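Xanthomonas outer protein D (Xanthomonas euvesicatoria, PDB 2OIX) is a type III secreted effector with a C48-family cysteine protease domain that removes SUMO from modified proteins, here captured as an inactive catalytic fragment. Local coordinates at residues A12-L17 / T142-L147; L30-S35 / I64-I69; R22-A27 / R150-T155. The protein carries 1 engineered substitution. All coordinates share one frame; numbering follows the deposited sequence.

All three contacts lie within the Ulp1-type catalytic domain. Contacts 1 and 2 have centres about 10 Å apart and touch directly, Phe32 of contact 2 packing against Thr14, Leu17 and Ile144 of contact 1. Contact 3 lies toward the surface, its centre about 13 Å from that of contact 1 and 16 Å from that of contact 2; Leu30 and Ile64 meet its Val151. Helix 136-153, which serves contacts 1 and 3, begins at the engineered alanine that replaces this family's nucleophilic cysteine. Along the chain contact 2 is nested inside the spans closed by both others, which alternate. Helices 7-20 and 136-153 are thus joined to each other and to one face of the mixed sheet.

Contact 1 of 3, residues A12-L17 / T142-L147; sequences AYTDDL and TGIEVL
Ile144 and Glu145 of helix 136-153 receive Thr14, Leu17 and Tyr13 of helix 7-20 in a nearly parallel helix pair of the Ulp1-type cysteine protease fold. The two short segments run 14° apart, their axes approaching to 11.1 Å, so the gap is spanned by side chains rather than by close backbones. Ile144 comes first along the second helix and offers two branches. The Ile144 and Thr14 side chains cross at about a right angle, with Ile144 CD1 4.1 Å from Thr14 CG2, while Ile144 CG2 lies 3.8 Å from Leu17 CD2. These apolar tips point into the region where Phe32 of the edge strand 30-32 also packs.

Glu145 follows and carries the polar half of the interface. Its CG stands anti to the backbone N (chi1 175°), and a bend further along the chain brings the carboxylate against both Tyr13 and Leu17. Tyr13 OH donates to Glu145 OE1 at 3.0 Å, approaching from above the carboxylate plane, 74° out of it, and OE1 sits near the edge of the phenol ring. Arg20, a turn beyond Leu17 on the same helix, forms a salt bridge with this oxygen, which probably helps to keep the carboxylate ionised. Arg177 of helix 171-179 hydrogen-bonds the Tyr13 hydroxyl, tying a third helix into the polar cluster. Leu17 CD1 packs tightly on the same carboxylate, a non-bonded approach that leaves it 3.6 Å from Glu145 CD.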
ATOM      1  N   ALA A  12       0.067  -6.241  11.297  1.00 27.34           N
ATOM      2  CA  ALA A  12       1.109  -6.532  12.270  1.00 28.25           C
ATOM      3  C   ALA A  12       2.494  -6.203  11.688  1.00 28.49           C
ATOM      4  O   ALA A  12       3.369  -5.667  12.378  1.00 27.51           O
ATOM      5  CB  ALA A  12       1.063  -8.025  12.704  1.00 28.06           C
ATOM      6  N   TYR A  13       2.674  -6.531  10.415  1.00 29.13           N
ATOM      7  CA  TYR A  13       3.917  -6.196   9.744  1.00 29.38           C
ATOM      8  C   TYR A  13       4.093  -4.675   9.628  1.00 29.02           C
ATOM      9  O   TYR A  13       5.160  -4.147   9.962  1.00 30.14           O
ATOM     10  CB  TYR A  13       3.997  -6.871   8.387  1.00 30.39           C
ATOM     11  CG  TYR A  13       5.387  -6.794   7.782  1.00 31.76           C
ATOM     12  CD1 TYR A  13       6.276  -7.874   7.863  1.00 33.35           C
ATOM     13  CD2 TYR A  13       5.824  -5.621   7.152  1.00 32.87           C
ATOM     14  CE1 TYR A  13       7.562  -7.796   7.293  1.00 33.32           C
ATOM     15  CE2 TYR A  13       7.105  -5.536   6.599  1.00 32.11           C
ATOM     16  CZ  TYR A  13       7.945  -6.619   6.657  1.00 33.35           C
ATOM     17  OH  TYR A  13       9.207  -6.512   6.120  1.00 36.02           O
ATOM     18  N   THR A  14       3.062  -3.968   9.193  1.00 28.30           N
ATOM     19  CA  THR A  14       3.225  -2.518   9.008  1.00 28.15           C
ATOM     20  C   THR A  14       3.297  -1.734  10.327  1.00 29.50           C
ATOM     21  O   THR A  14       3.999  -0.712  10.403  1.00 29.04           O
ATOM     22  CB  THR A  14       2.216  -1.910   8.022  1.00 29.97           C
ATOM     23  OG1 THR A  14       0.892  -2.054   8.535  1.00 27.87           O
ATOM     24  CG2 THR A  14       2.338  -2.548   6.629  1.00 25.51           C
ATOM     25  N   ASP A  15       2.621  -2.237  11.372  1.00 30.17           N
ATOM     26  CA  ASP A  15       2.803  -1.746  12.744  1.00 30.61           C
ATOM     27  C   ASP A  15       4.261  -1.872  13.166  1.00 30.27           C
ATOM     28  O   ASP A  15       4.849  -0.899  13.644  1.00 30.30           O
ATOM     29  CB  ASP A  15       1.915  -2.507  13.746  1.00 30.91           C
ATOM     30  CG  ASP A  15       0.471  -2.009  13.755  1.00 32.95           C
ATOM     31  OD1 ASP A  15       0.157  -1.051  13.026  1.00 36.05           O
ATOM     32  OD2 ASP A  15      -0.368  -2.572  14.503  1.00 34.46           O
ATOM     33  N   ASP A  16       4.841  -3.062  12.985  1.00 30.46           N
ATOM     34  CA  ASP A  16       6.232  -3.310  13.356  1.00 30.48           C
ATOM     35  C   ASP A  16       7.202  -2.456  12.532  1.00 30.61           C
ATOM     36  O   ASP A  16       8.144  -1.871  13.095  1.00 30.46           O
ATOM     37  CB  ASP A  16       6.560  -4.797  13.230  1.00 30.76           C
ATOM     38  CG  ASP A  16       8.009  -5.102  13.541  1.00 33.06           C
ATOM     39  OD1 ASP A  16       8.416  -4.953  14.717  1.00 35.48           O
ATOM     40  OD2 ASP A  16       8.746  -5.491  12.611  1.00 33.83           O
ATOM     41  N   LEU A  17       6.975  -2.381  11.215  1.00 29.37           N
ATOM     42  CA  LEU A  17       7.738  -1.489  10.334  1.00 29.93           C
ATOM     43  C   LEU A  17       7.755  -0.053  10.846  1.00 29.78           C
ATOM     44  O   LEU A  17       8.824   0.553  10.968  1.00 29.93           O
ATOM     45  CB  LEU A  17       7.148  -1.462   8.904  1.00 29.50           C
ATOM     46  CG  LEU A  17       7.927  -0.625   7.880  1.00 29.65           C
ATOM     47  CD1 LEU A  17       9.429  -1.030   7.775  1.00 28.39           C
ATOM     48  CD2 LEU A  17       7.226  -0.752   6.546  1.00 30.27           C
ATOM     49  N   THR A 142       6.771  -6.480   1.077  1.00 21.95           N
ATOM     50  CA  THR A 142       8.063  -6.136   0.533  1.00 21.55           C
ATOM     51  C   THR A 142       8.072  -4.818  -0.220  1.00 22.11           C
ATOM     52  O   THR A 142       8.991  -4.023   0.003  1.00 22.75           O
ATOM     53  CB  THR A 142       8.616  -7.262  -0.377  1.00 21.71           C
ATOM     54  OG1 THR A 142       8.446  -8.514   0.289  1.00 22.03           O
ATOM     55  CG2 THR A 142      10.103  -7.003  -0.673  1.00 21.75           C
ATOM     56  N   GLY A 143       7.068  -4.571  -1.063  1.00 21.45           N
ATOM     57  CA  GLY A 143       6.990  -3.299  -1.776  1.00 20.97           C
ATOM     58  C   GLY A 143       6.875  -2.100  -0.818  1.00 22.45           C
ATOM     59  O   GLY A 143       7.554  -1.050  -1.008  1.00 23.04           O
ATOM     60  N   ILE A 144       6.080  -2.266   0.242  1.00 20.45           N
ATOM     61  CA  ILE A 144       5.914  -1.199   1.231  1.00 21.91           C
ATOM     62  C   ILE A 144       7.241  -0.850   1.893  1.00 22.59           C
ATOM     63  O   ILE A 144       7.595   0.332   1.964  1.00 22.10           O
ATOM     64  CB  ILE A 144       4.833  -1.565   2.284  1.00 22.19           C
ATOM     65  CG1 ILE A 144       3.411  -1.542   1.634  1.00 20.51           C
ATOM     66  CG2 ILE A 144       4.936  -0.594   3.481  1.00 22.66           C
ATOM     67  CD1 ILE A 144       2.326  -2.106   2.539  1.00 20.17           C
ATOM     68  N   GLU A 145       7.958  -1.889   2.300  1.00 20.91           N
ATOM     69  CA  GLU A 145       9.234  -1.835   3.039  1.00 23.25           C
ATOM     70  C   GLU A 145      10.358  -1.158   2.213  1.00 22.87           C
ATOM     71  O   GLU A 145      11.036  -0.248   2.692  1.00 22.20           O
ATOM     72  CB  GLU A 145       9.654  -3.253   3.398  1.00 23.87           C
ATOM     73  CG  GLU A 145      11.030  -3.369   4.055  1.00 26.54           C
ATOM     74  CD  GLU A 145      10.956  -3.440   5.565  1.00 35.44           C
ATOM     75  OE1 GLU A 145       9.812  -3.544   6.080  1.00 37.47           O
ATOM     76  OE2 GLU A 145      12.033  -3.422   6.231  1.00 34.30           O
ATOM     77  N   VAL A 146      10.526  -1.632   0.979  1.00 22.44           N
ATOM     78  CA  VAL A 146      11.437  -1.073  -0.017  1.00 21.40           C
ATOM     79  C   VAL A 146      11.131   0.384  -0.281  1.00 22.39           C
ATOM     80  O   VAL A 146      12.028   1.212  -0.225  1.00 22.63           O
ATOM     81  CB  VAL A 146      11.336  -1.863  -1.335  1.00 21.22           C
ATOM     82  CG1 VAL A 146      12.151  -1.219  -2.427  1.00 22.73           C
ATOM     83  CG2 VAL A 146      11.877  -3.320  -1.118  1.00 15.33           C
ATOM     84  N   LEU A 147       9.871   0.680  -0.587  1.00 21.78           N
ATOM     85  CA  LEU A 147       9.502   2.060  -0.902  1.00 21.89           C
ATOM     86  C   LEU A 147       9.621   3.012   0.334  1.00 22.09           C
ATOM     87  O   LEU A 147      10.111   4.155   0.198  1.00 22.51           O
ATOM     88  CB  LEU A 147       8.106   2.088  -1.520  1.00 22.58           C
ATOM     89  CG  LEU A 147       7.870   1.512  -2.929  1.00 19.38           C
ATOM     90  CD1 LEU A 147       6.335   1.846  -3.311  1.00 19.93           C
ATOM     91  CD2 LEU A 147       8.781   2.210  -3.961  1.00 23.51           C
TER

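Contact 2 of 3, residues L30-S35 / I64-I69; sequences LHFADS and IVFLPI
Nearly equal first torsions in Phe32 (chi1 -53°) and Phe66 (chi1 -57°) place each CG anti to its own carbonyl carbon and send the two rings the same way from paired strand positions. They lie side by side but turned by 54°, an oblique pair in which Phe32 CD1 comes 3.6 Å from Phe66 CD2. Leu30 CD2 reaches the edge of the Phe66 ring on the same face, 3.7 Å from CE2. The other face has His31 alongside Val65.

Beneath the side chains runs a parallel ladder. His31 bonds to both neighbours of Val65: its N donates to Ile64 O at 2.9 Å, and its O accepts from Phe66 N, also at 2.9 Å. Ala33 N then donates to Phe66 O at 2.8 Å. The pattern stops at Pro68, which has no N-H to offer; its CD packs 3.4 Å from Ala33 O. One water donates to both Ser35 O and Pro68 O, bridging the two chains beyond the ladder.

Strands 30-32, outermost in the mixed sheet, and 64-71 form a beta-alpha-beta crossover through helices 35-40 and 46-57; 64-71 lies between 30-32 and antiparallel 75-82, while helices 7-20 and 136-153 cover the face bearing Leu30, Phe32 and Phe66.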
ATOM      1  N   LEU A  30       5.147   9.246   6.079  1.00 25.26           N
ATOM      2  CA  LEU A  30       4.569   7.933   5.694  1.00 26.23           C
ATOM      3  C   LEU A  30       3.327   7.590   6.487  1.00 26.76           C
ATOM      4  O   LEU A  30       3.286   7.828   7.710  1.00 25.62           O
ATOM      5  CB  LEU A  30       5.579   6.808   5.942  1.00 26.73           C
ATOM      6  CG  LEU A  30       6.972   6.952   5.323  1.00 28.07           C
ATOM      7  CD1 LEU A  30       7.918   5.860   5.805  1.00 29.65           C
ATOM      8  CD2 LEU A  30       6.889   6.921   3.831  1.00 31.37           C
ATOM      9  N   HIS A  31       2.327   7.021   5.806  1.00 26.77           N
ATOM     10  CA  HIS A  31       1.164   6.415   6.496  1.00 27.84           C
ATOM     11  C   HIS A  31       0.883   5.009   5.925  1.00 28.00           C
ATOM     12  O   HIS A  31       0.629   4.879   4.723  1.00 27.03           O
ATOM     13  CB  HIS A  31      -0.077   7.281   6.359  1.00 28.93           C
ATOM     14  CG  HIS A  31      -1.276   6.714   7.058  1.00 31.38           C
ATOM     15  ND1 HIS A  31      -1.437   6.789   8.424  1.00 35.26           N
ATOM     16  CD2 HIS A  31      -2.353   6.037   6.584  1.00 33.19           C
ATOM     17  CE1 HIS A  31      -2.568   6.194   8.764  1.00 37.61           C
ATOM     18  NE2 HIS A  31      -3.137   5.718   7.668  1.00 37.72           N
ATOM     19  N   PHE A  32       0.985   3.977   6.771  1.00 26.83           N
ATOM     20  CA  PHE A  32       0.663   2.617   6.359  1.00 26.74           C
ATOM     21  C   PHE A  32      -0.792   2.360   6.668  1.00 26.07           C
ATOM     22  O   PHE A  32      -1.218   2.259   7.845  1.00 26.28           O
ATOM     23  CB  PHE A  32       1.591   1.595   7.054  1.00 26.84           C
ATOM     24  CG  PHE A  32       3.044   1.908   6.869  1.00 28.72           C
ATOM     25  CD1 PHE A  32       3.548   2.214   5.601  1.00 28.81           C
ATOM     26  CD2 PHE A  32       3.914   1.912   7.959  1.00 32.91           C
ATOM     27  CE1 PHE A  32       4.894   2.510   5.418  1.00 29.80           C
ATOM     28  CE2 PHE A  32       5.279   2.219   7.778  1.00 33.38           C
ATOM     29  CZ  PHE A  32       5.764   2.517   6.496  1.00 31.39           C
ATOM     30  N   ALA A  33      -1.599   2.347   5.626  1.00 25.73           N
ATOM     31  CA  ALA A  33      -3.017   2.151   5.901  1.00 27.53           C
ATOM     32  C   ALA A  33      -3.367   0.723   6.314  1.00 27.11           C
ATOM     33  O   ALA A  33      -2.702  -0.289   5.944  1.00 29.73           O
ATOM     34  CB  ALA A  33      -3.909   2.634   4.752  1.00 27.33           C
ATOM     35  N   ASP A  34      -4.371   0.657   7.180  1.00 28.10           N
ATOM     36  CA  ASP A  34      -4.978  -0.605   7.571  1.00 27.25           C
ATOM     37  C   ASP A  34      -5.872  -1.018   6.404  1.00 27.18           C
ATOM     38  O   ASP A  34      -6.685  -0.217   5.924  1.00 24.98           O
ATOM     39  CB  ASP A  34      -5.850  -0.383   8.808  1.00 28.17           C
ATOM     40  CG  ASP A  34      -6.566  -1.630   9.221  1.00 32.11           C
ATOM     41  OD1 ASP A  34      -6.005  -2.413  10.028  1.00 34.48           O
ATOM     42  OD2 ASP A  34      -7.685  -1.857   8.742  1.00 33.53           O
ATOM     43  N   SER A  35      -5.774  -2.265   5.972  1.00 26.45           N
ATOM     44  CA  SER A  35      -6.455  -2.753   4.771  1.00 27.43           C
ATOM     45  C   SER A  35      -7.974  -2.813   4.891  1.00 27.25           C
ATOM     46  O   SER A  35      -8.678  -2.663   3.904  1.00 28.68           O
ATOM     47  CB  SER A  35      -5.877  -4.109   4.332  1.00 28.52           C
ATOM     48  OG  SER A  35      -5.928  -5.051   5.380  1.00 32.32           O
ATOM     49  N   ILE A  64       2.176  10.565   2.168  1.00 18.17           N
ATOM     50  CA  ILE A  64       2.600   9.404   1.357  1.00 19.37           C
ATOM     51  C   ILE A  64       1.943   8.173   1.973  1.00 18.31           C
ATOM     52  O   ILE A  64       2.323   7.738   3.010  1.00 20.58           O
ATOM     53  CB  ILE A  64       4.113   9.234   1.255  1.00 19.11           C
ATOM     54  CG1 ILE A  64       4.734  10.432   0.542  1.00 18.70           C
ATOM     55  CG2 ILE A  64       4.450   7.973   0.444  1.00 20.04           C
ATOM     56  CD1 ILE A  64       6.211  10.470   0.471  1.00 18.75           C
ATOM     57  N   VAL A  65       0.931   7.636   1.321  1.00 18.72           N
ATOM     58  CA  VAL A  65       0.065   6.647   1.957  1.00 19.40           C
ATOM     59  C   VAL A  65       0.150   5.354   1.174  1.00 20.02           C
ATOM     60  O   VAL A  65      -0.035   5.375  -0.085  1.00 21.43           O
ATOM     61  CB  VAL A  65      -1.400   7.159   1.943  1.00 19.95           C
ATOM     62  CG1 VAL A  65      -2.329   6.194   2.637  1.00 17.84           C
ATOM     63  CG2 VAL A  65      -1.485   8.519   2.664  1.00 24.38           C
ATOM     64  N   PHE A  66       0.463   4.257   1.889  1.00 20.71           N
ATOM     65  CA  PHE A  66       0.478   2.884   1.382  1.00 18.94           C
ATOM     66  C   PHE A  66      -0.827   2.183   1.686  1.00 19.64           C
ATOM     67  O   PHE A  66      -1.140   1.925   2.864  1.00 19.97           O
ATOM     68  CB  PHE A  66       1.678   2.111   2.008  1.00 19.63           C
ATOM     69  CG  PHE A  66       2.961   2.783   1.722  1.00 19.95           C
ATOM     70  CD1 PHE A  66       3.745   2.363   0.635  1.00 21.32           C
ATOM     71  CD2 PHE A  66       3.356   3.925   2.470  1.00 19.67           C
ATOM     72  CE1 PHE A  66       4.937   3.072   0.294  1.00 18.92           C
ATOM     73  CE2 PHE A  66       4.532   4.595   2.159  1.00 22.31           C
ATOM     74  CZ  PHE A  66       5.341   4.141   1.080  1.00 18.91           C
ATOM     75  N   LEU A  67      -1.571   1.844   0.634  1.00 17.43           N
ATOM     76  CA  LEU A  67      -2.909   1.279   0.780  1.00 18.21           C
ATOM     77  C   LEU A  67      -2.937  -0.124   0.239  1.00 17.60           C
ATOM     78  O   LEU A  67      -2.868  -0.321  -0.988  1.00 18.09           O
ATOM     79  CB  LEU A  67      -3.918   2.098  -0.027  1.00 16.90           C
ATOM     80  CG  LEU A  67      -3.962   3.600   0.352  1.00 21.41           C
ATOM     81  CD1 LEU A  67      -3.730   4.497  -0.836  1.00 24.31           C
ATOM     82  CD2 LEU A  67      -5.273   3.972   0.973  1.00 27.17           C
ATOM     83  N   PRO A  68      -2.968  -1.120   1.140  1.00 19.30           N
ATOM     84  CA  PRO A  68      -3.055  -2.506   0.666  1.00 20.00           C
ATOM     85  C   PRO A  68      -4.494  -2.692   0.136  1.00 19.79           C
ATOM     86  O   PRO A  68      -5.463  -2.293   0.794  1.00 21.55           O
ATOM     87  CB  PRO A  68      -2.773  -3.337   1.911  1.00 20.59           C
ATOM     88  CG  PRO A  68      -2.139  -2.332   2.936  1.00 18.93           C
ATOM     89  CD  PRO A  68      -2.903  -1.044   2.615  1.00 18.87           C
ATOM     90  N   ILE A  69      -4.599  -3.254  -1.065  1.00 20.40           N
ATOM     91  CA  ILE A  69      -5.873  -3.483  -1.739  1.00 20.56           C
ATOM     92  C   ILE A  69      -6.196  -4.992  -1.651  1.00 20.77           C
ATOM     93  O   ILE A  69      -5.531  -5.770  -2.278  1.00 21.34           O
ATOM     94  CB  ILE A  69      -5.802  -3.007  -3.203  1.00 19.94           C
ATOM     95  CG1 ILE A  69      -5.353  -1.530  -3.316  1.00 20.95           C
ATOM     96  CG2 ILE A  69      -7.160  -3.191  -3.908  1.00 20.81           C
ATOM     97  CD1 ILE A  69      -6.168  -0.537  -2.575  1.00 23.64           C
TER
HETATM   98  O   HOH W   1      -8.118  -3.218   0.956  1.00 36.67           O

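Contact 3 of 3, residues R22-A27 / R150-T155; sequences RGEPNA and RVLDGT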
ATOM      1  N   ARG A  22      10.711   4.608  13.371  1.00 35.03           N
ATOM      2  CA  ARG A  22      10.467   5.751  14.251  1.00 36.39           C
ATOM      3  C   ARG A  22      11.671   6.683  14.427  1.00 36.45           C
ATOM      4  O   ARG A  22      12.764   6.256  14.785  1.00 35.80           O
ATOM      5  CB  ARG A  22       9.964   5.277  15.613  1.00 36.90           C
ATOM      6  CG  ARG A  22       8.459   5.296  15.708  1.00 40.07           C
ATOM      7  CD  ARG A  22       8.042   5.483  17.143  1.00 44.80           C
ATOM      8  NE  ARG A  22       7.970   4.220  17.866  1.00 47.72           N
ATOM      9  CZ  ARG A  22       8.012   4.096  19.193  1.00 48.76           C
ATOM     10  NH1 ARG A  22       8.150   5.164  19.983  1.00 48.72           N
ATOM     11  NH2 ARG A  22       7.929   2.883  19.727  1.00 48.99           N
ATOM     12  N   GLY A  23      11.459   7.964  14.148  1.00 37.18           N
ATOM     13  CA  GLY A  23      12.503   8.962  14.359  1.00 37.30           C
ATOM     14  C   GLY A  23      13.445   9.166  13.187  1.00 37.87           C
ATOM     15  O   GLY A  23      14.238  10.106  13.198  1.00 37.91           O
ATOM     16  N   GLU A  24      13.372   8.289  12.178  1.00 37.92           N
ATOM     17  CA  GLU A  24      14.214   8.427  10.988  1.00 38.28           C
ATOM     18  C   GLU A  24      13.817   9.667  10.184  1.00 37.86           C
ATOM     19  O   GLU A  24      12.643  10.058  10.190  1.00 37.32           O
ATOM     20  CB  GLU A  24      14.139   7.182  10.098  1.00 38.85           C
ATOM     21  CG  GLU A  24      14.594   5.887  10.758  1.00 40.88           C
ATOM     22  CD  GLU A  24      16.102   5.703  10.748  1.00 45.80           C
ATOM     23  OE1 GLU A  24      16.847   6.705  10.633  1.00 46.10           O
ATOM     24  OE2 GLU A  24      16.544   4.537  10.862  1.00 49.73           O
ATOM     25  N   PRO A  25      14.805  10.315   9.529  1.00 37.55           N
ATOM     26  CA  PRO A  25      14.527  11.358   8.515  1.00 36.50           C
ATOM     27  C   PRO A  25      13.373  10.986   7.580  1.00 34.76           C
ATOM     28  O   PRO A  25      13.413   9.942   6.919  1.00 34.89           O
ATOM     29  CB  PRO A  25      15.833  11.440   7.702  1.00 37.14           C
ATOM     30  CG  PRO A  25      16.869  10.567   8.450  1.00 37.63           C
ATOM     31  CD  PRO A  25      16.254  10.137   9.758  1.00 37.90           C
ATOM     32  N   ASN A  26      12.357  11.840   7.548  1.00 32.46           N
ATOM     33  CA  ASN A  26      11.192  11.698   6.689  1.00 30.25           C
ATOM     34  C   ASN A  26      10.138  10.650   7.101  1.00 28.61           C
ATOM     35  O   ASN A  26       9.153  10.520   6.404  1.00 26.50           O
ATOM     36  CB  ASN A  26      11.582  11.416   5.220  1.00 31.06           C
ATOM     37  CG  ASN A  26      12.543  12.428   4.653  1.00 33.02           C
ATOM     38  OD1 ASN A  26      12.479  13.616   4.976  1.00 36.26           O
ATOM     39  ND2 ASN A  26      13.439  11.965   3.783  1.00 32.97           N
ATOM     40  N   ALA A  27      10.333   9.908   8.198  1.00 26.43           N
ATOM     41  CA  ALA A  27       9.357   8.866   8.563  1.00 25.47           C
ATOM     42  C   ALA A  27       7.915   9.407   8.812  1.00 25.37           C
ATOM     43  O   ALA A  27       6.933   8.676   8.619  1.00 24.66           O
ATOM     44  CB  ALA A  27       9.818   8.113   9.729  1.00 25.66           C
ATOM     45  N   ARG A 150      13.154   4.026   0.683  1.00 22.59           N
ATOM     46  CA  ARG A 150      13.506   5.025  -0.327  1.00 22.23           C
ATOM     47  C   ARG A 150      13.014   6.423   0.069  1.00 22.12           C
ATOM     48  O   ARG A 150      13.668   7.416  -0.234  1.00 22.52           O
ATOM     49  CB  ARG A 150      12.964   4.609  -1.701  1.00 21.97           C
ATOM     50  CG  ARG A 150      13.625   3.308  -2.182  1.00 22.13           C
ATOM     51  CD  ARG A 150      13.225   2.966  -3.621  1.00 21.92           C
ATOM     52  NE  ARG A 150      13.793   1.672  -4.026  1.00 20.87           N
ATOM     53  CZ  ARG A 150      13.446   0.995  -5.117  1.00 23.92           C
ATOM     54  NH1 ARG A 150      12.569   1.478  -5.926  1.00 21.23           N
ATOM     55  NH2 ARG A 150      13.990  -0.203  -5.416  1.00 20.32           N
ATOM     56  N   VAL A 151      11.882   6.509   0.754  1.00 22.71           N
ATOM     57  CA  VAL A 151      11.405   7.829   1.215  1.00 22.05           C
ATOM     58  C   VAL A 151      12.416   8.315   2.278  1.00 23.42           C
ATOM     59  O   VAL A 151      12.883   9.444   2.228  1.00 24.24           O
ATOM     60  CB  VAL A 151       9.976   7.789   1.748  1.00 21.68           C
ATOM     61  CG1 VAL A 151       9.612   9.135   2.380  1.00 22.58           C
ATOM     62  CG2 VAL A 151       8.950   7.392   0.584  1.00 19.26           C
ATOM     63  N   LEU A 152      12.798   7.430   3.199  1.00 23.76           N
ATOM     64  CA  LEU A 152      13.711   7.791   4.279  1.00 24.59           C
ATOM     65  C   LEU A 152      15.049   8.270   3.757  1.00 24.92           C
ATOM     66  O   LEU A 152      15.629   9.223   4.295  1.00 23.67           O
ATOM     67  CB  LEU A 152      13.959   6.576   5.172  1.00 24.58           C
ATOM     68  CG  LEU A 152      13.133   6.382   6.453  1.00 26.52           C
ATOM     69  CD1 LEU A 152      11.671   6.856   6.390  1.00 25.77           C
ATOM     70  CD2 LEU A 152      13.219   4.932   6.902  1.00 26.93           C
ATOM     71  N   ASP A 153      15.559   7.589   2.729  1.00 24.49           N
ATOM     72  CA  ASP A 153      16.917   7.884   2.305  1.00 26.23           C
ATOM     73  C   ASP A 153      16.946   8.886   1.169  1.00 25.84           C
ATOM     74  O   ASP A 153      18.020   9.233   0.665  1.00 25.76           O
ATOM     75  CB  ASP A 153      17.712   6.601   2.030  1.00 27.12           C
ATOM     76  CG  ASP A 153      17.400   5.964   0.685  1.00 30.21           C
ATOM     77  OD1 ASP A 153      16.562   6.484  -0.076  1.00 31.36           O
ATOM     78  OD2 ASP A 153      18.002   4.896   0.389  1.00 36.08           O
ATOM     79  N   GLY A 154      15.755   9.364   0.812  1.00 26.11           N
ATOM     80  CA  GLY A 154      15.539  10.381  -0.216  1.00 27.83           C
ATOM     81  C   GLY A 154      15.895   9.964  -1.647  1.00 28.79           C
ATOM     82  O   GLY A 154      16.398  10.799  -2.420  1.00 30.53           O
ATOM     83  N   THR A 155      15.699   8.687  -1.996  1.00 26.97           N
ATOM     84  CA  THR A 155      15.879   8.231  -3.378  1.00 26.26           C
ATOM     85  C   THR A 155      14.524   7.953  -4.082  1.00 27.33           C
ATOM     86  O   THR A 155      14.466   7.768  -5.307  1.00 28.77           O
ATOM     87  CB  THR A 155      16.802   7.032  -3.431  1.00 26.10           C
ATOM     88  OG1 THR A 155      16.155   5.950  -2.755  1.00 25.99           O
ATOM     89  CG2 THR A 155      18.156   7.397  -2.739  1.00 25.95           C
TER
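Asn26 and Leu152 carry this surface contact, where a type II beta turn, Glu24 to Ala27, abuts the Schellman motif that closes helix 136-153. Asn26 ND2 donates to Val151 O at 3.0 Å with an N-H...O angle of 148°, the acceptor lying somewhat off the amide plane. Next to this bond the Leu152 side chain lies against the turn: its CG is 3.9 Å from Glu24 CB, and its CD1 touches Ala27, 3.8 Å from CA. The backbone joins in as well, for Leu152 CA sends a CA-H...O contact of 3.4 Å to Pro25 O. Of all the residues here Leu152 is covered most, so the turn sits largely on this one side chain.

The next shell fixes both partners. In the turn, Ala27 N bonds back to Glu24 O, and Asn26 takes the positive phi (76°) of the third turn position; with its CG anti to the carbonyl carbon, the amide is directed at the helix end. On the helix side, Gly154 N also bonds to Val151 O, at 3.2 Å and from the opposite face of the carbonyl plane to Asn26 ND2, so this oxygen is gripped twice. Thr155 N returns to Arg150 O, completing the motif. Further out, Leu21 and Leu30 also pack on Leu152, linking the site to the loop that follows helix 7-20 and to strand 30-32. Thr155 OG1 donates to the syn lone pair of Asp153 OD1 at 2.8 Å.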